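Local coordinates for protein glucanase (Klebsiella pneumoniae, PDB 5GY3) that probably hydrolyses internal beta-1,4-glucosidic bonds in cellulose and related beta-glucans, as a family 8 glycoside hydrolase, at residues 116-119 against 120-124. Sequence-based numbering, arbitrary orientation.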
loop_
_atom_site.group_PDB
_atom_site.type_symbol
_atom_site.label_atom_id
_atom_site.label_comp_id
_atom_site.label_asym_id
_atom_site.label_seq_id
_atom_site.Cartn_x
_atom_site.Cartn_y
_atom_site.Cartn_z
ATOM N N THR A 116 2.196 -13.587 -7.400
ATOM C CA THR A 116 0.737 -13.487 -7.372
ATOM C C THR A 116 0.098 -14.846 -7.106
ATOM O O THR A 116 -0.907 -14.927 -6.394
ATOM C CB THR A 116 0.179 -12.865 -8.658
ATOM O OG1 THR A 116 0.565 -13.629 -9.808
ATOM C CG2 THR A 116 0.675 -11.440 -8.812
ATOM N N ALA A 117 0.667 -15.926 -7.649
ATOM C CA ALA A 117 0.154 -17.252 -7.307
ATOM C C ALA A 117 0.339 -17.542 -5.822
ATOM O O ALA A 117 -0.552 -18.118 -5.177
ATOM C CB ALA A 117 0.833 -18.326 -8.154
ATOM N N SER A 118 1.479 -17.128 -5.258
ATOM C CA SER A 118 1.708 -17.286 -3.822
ATOM C C SER A 118 0.725 -16.458 -3.001
ATOM O O SER A 118 0.259 -16.900 -1.944
ATOM C CB SER A 118 3.144 -16.891 -3.465
ATOM O OG SER A 118 4.068 -17.880 -3.873
ATOM N N LEU A 119 0.418 -15.246 -3.449
ATOM C CA LEU A 119 -0.551 -14.437 -2.721
ATOM C C LEU A 119 -1.913 -15.123 -2.666
ATOM O O LEU A 119 -2.547 -15.169 -1.610
ATOM C CB LEU A 119 -0.657 -13.053 -3.349
ATOM C CG LEU A 119 0.495 -12.110 -3.007
ATOM C CD1 LEU A 119 0.452 -10.919 -3.950
ATOM C CD2 LEU A 119 0.371 -11.647 -1.553
ATOM N N LEU A 120 -2.390 -15.649 -3.800
ATOM C CA LEU A 120 -3.683 -16.328 -3.778
ATOM C C LEU A 120 -3.633 -17.579 -2.908
ATOM O O LEU A 120 -4.575 -17.859 -2.150
ATOM C CB LEU A 120 -4.128 -16.691 -5.198
ATOM C CG LEU A 120 -4.411 -15.501 -6.113
ATOM C CD1 LEU A 120 -4.775 -15.996 -7.516
ATOM C CD2 LEU A 120 -5.502 -14.593 -5.543
ATOM N N LYS A 121 -2.541 -18.342 -2.994
ATOM C CA LYS A 121 -2.498 -19.618 -2.290
ATOM C C LYS A 121 -2.402 -19.430 -0.776
ATOM O O LYS A 121 -3.078 -20.133 -0.014
ATOM C CB LYS A 121 -1.328 -20.452 -2.797
ATOM C CG LYS A 121 -1.174 -21.769 -2.064
ATOM C CD LYS A 121 -0.108 -22.630 -2.700
ATOM C CE LYS A 121 0.012 -23.947 -1.938
ATOM N NZ LYS A 121 1.100 -24.781 -2.498
ATOM N N TYR A 122 -1.582 -18.482 -0.317
ATOM C CA TYR A 122 -1.245 -18.383 1.099
ATOM C C TYR A 122 -1.880 -17.226 1.854
ATOM O O TYR A 122 -1.918 -17.278 3.089
ATOM C CB TYR A 122 0.273 -18.270 1.270
ATOM C CG TYR A 122 1.000 -19.493 0.796
ATOM C CD1 TYR A 122 1.067 -20.637 1.588
ATOM C CD2 TYR A 122 1.634 -19.506 -0.439
ATOM C CE1 TYR A 122 1.742 -21.766 1.147
ATOM C CE2 TYR A 122 2.309 -20.626 -0.885
ATOM C CZ TYR A 122 2.361 -21.748 -0.088
ATOM O OH TYR A 122 3.040 -22.851 -0.546
ATOM N N THR A 123 -2.334 -16.166 1.180
ATOM C CA THR A 123 -2.885 -15.027 1.909
ATOM C C THR A 123 -4.376 -14.806 1.690
ATOM O O THR A 123 -4.984 -14.033 2.442
ATOM C CB THR A 123 -2.147 -13.714 1.562
ATOM O OG1 THR A 123 -2.603 -13.200 0.299
ATOM C CG2 THR A 123 -0.634 -13.922 1.522
ATOM N N VAL A 124 -4.983 -15.447 0.697
ATOM C CA VAL A 124 -6.395 -15.235 0.397
ATOM C C VAL A 124 -7.191 -16.389 0.979
ATOM O O VAL A 124 -6.874 -17.564 0.735
ATOM C CB VAL A 124 -6.637 -15.093 -1.113
ATOM C CG1 VAL A 124 -8.142 -15.170 -1.417
ATOM C CG2 VAL A 124 -6.085 -13.764 -1.584
#
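Near the C-terminal end of helix 106-123, Leu-120 donates its backbone N to Thr-116 O at 3.1 Å, and its CG lies close to the same oxygen. One residue on, Lys-121 N bonds Ala-117 O in the same i to i+4 pattern. Its CB brushes that oxygen, after which the fully extended chain runs away from the earlier turn, its CG passing over the centre of the Tyr-122 ring, 3.8 Å above the plane.

Tyr-122 N donates to Ser-118 O at 2.9 Å. With CG held beside its own backbone N (chi1 -64°), the ring is turned back along the helix, and Ser-118 O meets its edge near the ring plane, 3.3 Å from CD2. The hydroxyl of Ser-118 is engaged elsewhere, with Asn-64 O and Ala-114 O.

Thr-123 grips Leu-119 O twice. Thr-123 N lies 3.0 Å from Leu-119 O on one side of the carbonyl plane, and Thr-123 OG1 donates to the same Leu-119 O from the other side, at 2.7 Å. A chi1 of 79° sets OG1 between the backbone N and carbonyl carbon, where it can fold back onto that oxygen; CG2 meanwhile comes within 4.0 Å of Leu-119 CD2. This side-chain bond of a helical threonine back to the carbonyl four residues earlier gives the buried hydroxyl a partner within the helix itself.

At Val-124 the backbone has turned extended, and the chain enters strand 124-127. Here helix 106-123, part of the (alpha/alpha)6 barrel known for glycoside hydrolase family 8, gives way to a hairpin with strand 130-133, and Thr-123 already shares backbone bonds with Leu-134. Leu-119 packs on helix 86-103, its side chain about 8 Å from that of Asp-87, the predicted nucleophile, whereas Leu-120 and Val-124 lean on helix 167-183.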